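Local coordinates for ABC transporter periplasmic-binding protein YtfQ (Mycobacterium smegmatis, PDB 6HB0) that probably binds a carbohydrate outside the cell membrane, consistent with a role in L-arabinofuranose uptake by an ABC transporter, at residues A[18-23]-A[75-80]; A[208-213]-A[238-243]. One frame throughout, in Å; residues are numbered along the deposited sequence.

Interaction 1: residues A[18-23]-A[75-80]; sequences GALTLG and GVDVIA
The carbonyl oxygen of Thr21 is gripped by two successive amides where the segment 75-80 enters its strand: Asp77 N lies 2.9 Å from Thr21 O, and Val78 N is 3.2 Å from that same oxygen. Asp77 also answers in the other direction. Its CG stands beside its own backbone N (chi1 -61°), bringing OD2 within 2.8 Å of Thr21 N in a nearly straight bond (168°) that uses the anti lone pair. Thr21 is thus held at both its N-H and its C=O before regular parallel pairing takes over, with Gly23 N bonded to Val78 O and Ala80 N reaching Gly23 O at 2.8 Å. Leu20 and Asp77 run antiparallel alongside each other, with Leu20 CD2 3.4 Å from Asp77 CB. On the face carrying Leu22 and Val78, the CD1 branch of Leu22 packs 3.8 Å from Val78 CG1 and continues to Ala80 CB. The chain passes from 21-26 by helix 38-48 to 51-56, then by helix 61-73 to 78-81, so that 21-26 lies between the other two in the parallel sheet. Helix 269-279 covers Leu20, Leu22 and Val78, whereas Val76 and Ile79 rest against Phe71 of helix 61-73.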
# COMPACT_ATOMS: atom_id res chain seq x y z
N GLY A 18 -10.87 -8.09 -32.32
CA GLY A 18 -11.31 -6.93 -31.47
C GLY A 18 -11.13 -7.13 -29.97
O GLY A 18 -12.02 -6.78 -29.18
N ALA A 19 -10.00 -7.71 -29.56
CA ALA A 19 -9.60 -7.66 -28.15
C ALA A 19 -9.27 -6.18 -27.85
O ALA A 19 -8.61 -5.50 -28.61
CB ALA A 19 -8.39 -8.54 -27.88
N LEU A 20 -9.75 -5.69 -26.73
CA LEU A 20 -9.36 -4.38 -26.23
C LEU A 20 -7.81 -4.30 -26.12
O LEU A 20 -7.20 -5.21 -25.65
CB LEU A 20 -10.04 -4.22 -24.88
CG LEU A 20 -10.14 -2.90 -24.14
CD1 LEU A 20 -8.85 -2.59 -23.37
CD2 LEU A 20 -10.48 -1.85 -25.17
N THR A 21 -7.18 -3.22 -26.59
CA THR A 21 -5.75 -3.02 -26.44
C THR A 21 -5.46 -1.94 -25.37
O THR A 21 -5.93 -0.80 -25.46
CB THR A 21 -5.05 -2.66 -27.78
OG1 THR A 21 -5.20 -3.75 -28.68
CG2 THR A 21 -3.61 -2.48 -27.62
N LEU A 22 -4.64 -2.32 -24.40
CA LEU A 22 -4.32 -1.50 -23.25
C LEU A 22 -2.84 -1.26 -23.25
O LEU A 22 -2.06 -2.19 -23.15
CB LEU A 22 -4.68 -2.22 -21.97
CG LEU A 22 -4.26 -1.55 -20.64
CD1 LEU A 22 -4.91 -0.20 -20.52
CD2 LEU A 22 -4.68 -2.38 -19.41
N GLY A 23 -2.45 0.00 -23.36
CA GLY A 23 -1.06 0.36 -23.16
C GLY A 23 -0.82 0.67 -21.69
O GLY A 23 -1.53 1.48 -21.12
N GLY A 75 -2.23 3.53 -31.65
CA GLY A 75 -3.69 3.48 -31.60
C GLY A 75 -4.31 2.56 -30.56
O GLY A 75 -5.34 1.93 -30.82
N VAL A 76 -3.72 2.48 -29.37
CA VAL A 76 -4.31 1.63 -28.33
C VAL A 76 -5.69 2.20 -27.96
O VAL A 76 -5.99 3.36 -28.22
CB VAL A 76 -3.42 1.53 -27.09
CG1 VAL A 76 -2.03 1.00 -27.42
CG2 VAL A 76 -3.33 2.85 -26.38
N ASP A 77 -6.51 1.36 -27.36
CA ASP A 77 -7.85 1.75 -26.95
C ASP A 77 -7.87 2.51 -25.62
O ASP A 77 -8.71 3.37 -25.42
CB ASP A 77 -8.74 0.52 -26.85
CG ASP A 77 -8.86 -0.23 -28.20
OD1 ASP A 77 -9.19 0.39 -29.22
OD2 ASP A 77 -8.59 -1.43 -28.24
N VAL A 78 -6.96 2.14 -24.73
CA VAL A 78 -6.88 2.68 -23.38
C VAL A 78 -5.42 2.77 -22.98
O VAL A 78 -4.62 1.93 -23.33
CB VAL A 78 -7.60 1.75 -22.36
CG1 VAL A 78 -7.63 2.37 -20.97
CG2 VAL A 78 -9.02 1.47 -22.82
N ILE A 79 -5.06 3.82 -22.25
CA ILE A 79 -3.72 3.97 -21.74
C ILE A 79 -3.83 4.03 -20.21
O ILE A 79 -4.69 4.74 -19.65
CB ILE A 79 -3.06 5.26 -22.26
CG1 ILE A 79 -2.59 5.05 -23.70
CG2 ILE A 79 -1.84 5.64 -21.41
CD1 ILE A 79 -2.25 6.36 -24.40
N ALA A 80 -2.99 3.27 -19.54
CA ALA A 80 -2.88 3.36 -18.12
C ALA A 80 -1.42 3.52 -17.80
O ALA A 80 -0.56 3.01 -18.51
CB ALA A 80 -3.46 2.13 -17.46

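Interaction 2: residues A[208-213]-A[238-243]; sequences IDVVFA and KIVAVD
Val211 uses both of its backbone polar groups toward the segment 238-243: its N donates to Lys238 O at 2.7 Å, and its O receives Val240 N at 2.9 Å. The same alternation runs on to Ala213, whose N bonds to Val240 O and whose O takes Val242 N in a longer bond of 3.2 Å. At the start of strand 238-242 Lys238 N closes on Asp209 O at 3.0 Å. Val210 and Phe212 turn their backbone groups the other way, to Asn149, Val151 and Leu153, while the Asn258 side chain accepts from Ile239 N. The carboxylate of Asp209 is likewise engaged, OD2 taking the backbone N of Asn149. This is parallel pairing within a beta-alpha-beta unit, in which helix 216-228 carries the chain from strand 210-213 to 238-242 in the Rossmann-like core of a periplasmic binding protein lobe. Val240 O has company besides Ala213 N: the Phe212 ring offers it an edge, CD1 standing 3.5 Å from that oxygen. With CG anti to the Phe212 N (chi1 169°), the ring runs on beside the neighbouring strand, and its CE1 edge meets Val242 CG2 at 3.8 Å. Val240 CG1 sits between its own N and carbonyl carbon, 4.0 Å from Val210 CG1. Helix 126-140 lies over this face, Ala133 touching both Phe212 and Val240, and Phe169 stacks on the Phe212 ring. On the face of Val211 and Ile239, the two side chains point the same way and touch through their CG1 atoms, with Met198 of helix 191-204 against Val211.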
# COMPACT_ATOMS: atom_id res chain seq x y z
N ILE A 208 5.81 1.82 28.21
CA ILE A 208 5.38 1.71 26.82
C ILE A 208 4.36 0.61 26.75
O ILE A 208 4.63 -0.52 27.16
CB ILE A 208 6.54 1.39 25.84
CG1 ILE A 208 7.61 2.50 25.90
CG2 ILE A 208 6.00 1.23 24.42
CD1 ILE A 208 8.87 2.16 25.12
N ASP A 209 3.18 0.95 26.27
CA ASP A 209 2.12 -0.05 26.15
C ASP A 209 2.04 -0.63 24.74
O ASP A 209 1.87 -1.82 24.58
CB ASP A 209 0.83 0.60 26.56
CG ASP A 209 0.90 1.10 28.06
OD1 ASP A 209 0.98 0.24 28.96
OD2 ASP A 209 0.98 2.34 28.30
N VAL A 210 2.21 0.21 23.73
CA VAL A 210 2.00 -0.18 22.35
C VAL A 210 3.05 0.47 21.48
O VAL A 210 3.37 1.63 21.70
CB VAL A 210 0.65 0.33 21.84
CG1 VAL A 210 0.46 -0.09 20.38
CG2 VAL A 210 -0.49 -0.21 22.69
N VAL A 211 3.58 -0.30 20.52
CA VAL A 211 4.30 0.29 19.40
C VAL A 211 3.49 0.24 18.12
O VAL A 211 2.88 -0.77 17.79
CB VAL A 211 5.79 -0.14 19.27
CG1 VAL A 211 6.23 -1.15 20.28
CG2 VAL A 211 6.29 -0.28 17.81
N PHE A 212 3.39 1.37 17.45
CA PHE A 212 2.85 1.43 16.12
C PHE A 212 4.04 1.54 15.16
O PHE A 212 4.80 2.50 15.19
CB PHE A 212 1.93 2.61 15.95
CG PHE A 212 1.55 2.86 14.52
CD1 PHE A 212 1.11 1.83 13.72
CD2 PHE A 212 1.65 4.12 13.96
CE1 PHE A 212 0.75 2.04 12.39
CE2 PHE A 212 1.29 4.34 12.65
CZ PHE A 212 0.85 3.29 11.86
N ALA A 213 4.21 0.50 14.38
CA ALA A 213 5.30 0.41 13.39
C ALA A 213 4.71 0.65 12.02
O ALA A 213 3.82 -0.08 11.59
CB ALA A 213 5.90 -0.96 13.44
N LYS A 238 2.56 -4.37 23.18
CA LYS A 238 1.82 -4.79 22.02
C LYS A 238 2.37 -4.05 20.79
O LYS A 238 2.90 -2.94 20.88
CB LYS A 238 0.36 -4.48 22.23
CG LYS A 238 -0.24 -5.33 23.35
CD LYS A 238 -1.76 -5.34 23.30
CE LYS A 238 -2.39 -6.25 24.36
NZ LYS A 238 -1.46 -7.20 25.03
N ILE A 239 2.26 -4.69 19.63
CA ILE A 239 2.78 -4.15 18.39
C ILE A 239 1.68 -4.18 17.35
O ILE A 239 1.04 -5.25 17.10
CB ILE A 239 3.96 -4.96 17.89
CG1 ILE A 239 5.11 -4.88 18.88
CG2 ILE A 239 4.41 -4.44 16.54
CD1 ILE A 239 6.27 -5.75 18.55
N VAL A 240 1.37 -3.02 16.80
CA VAL A 240 0.44 -2.92 15.68
C VAL A 240 1.27 -2.39 14.50
O VAL A 240 2.04 -1.43 14.67
CB VAL A 240 -0.80 -2.08 15.98
CG1 VAL A 240 -0.45 -0.70 16.52
CG2 VAL A 240 -1.69 -1.93 14.76
N ALA A 241 1.18 -3.05 13.34
CA ALA A 241 2.04 -2.71 12.17
C ALA A 241 1.28 -2.63 10.89
O ALA A 241 0.20 -3.15 10.77
CB ALA A 241 3.18 -3.66 12.06
N VAL A 242 1.86 -1.94 9.92
CA VAL A 242 1.37 -1.96 8.56
C VAL A 242 2.19 -2.93 7.73
O VAL A 242 3.39 -3.03 7.90
CB VAL A 242 1.44 -0.55 7.97
CG1 VAL A 242 0.86 -0.53 6.57
CG2 VAL A 242 0.73 0.45 8.89
N ASP A 243 1.52 -3.63 6.80
CA ASP A 243 2.10 -4.53 5.76
C ASP A 243 1.88 -6.01 6.16
O ASP A 243 2.50 -6.54 7.09
CB ASP A 243 3.59 -4.35 5.48
CG ASP A 243 3.98 -3.01 4.91
OD1 ASP A 243 3.18 -2.31 4.27
OD2 ASP A 243 5.15 -2.69 5.09

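Interaction 1 is complete before the chain reaches interaction 2, and the two belong to separate sheets, one to either side of the middle of the molecule. Their centres are 44 Å apart and their nearest atoms about 23 Å, so they do not meet. Each sheet has the strand order 2-1-3-4-5-6. In the first, residues 18-23 and 75-80 join the first and third strands, which are not consecutive in the chain; in the second, 208-213 and 238-243 join its third and fourth, which are. The shared strand order, though the second sheet ends in an antiparallel strand, fits the two-lobed architecture of periplasmic sugar-binding proteins, whose relatives hold their ligand in the cleft between lobes. Each contact thus joins neighbouring strands in the sheet of one lobe.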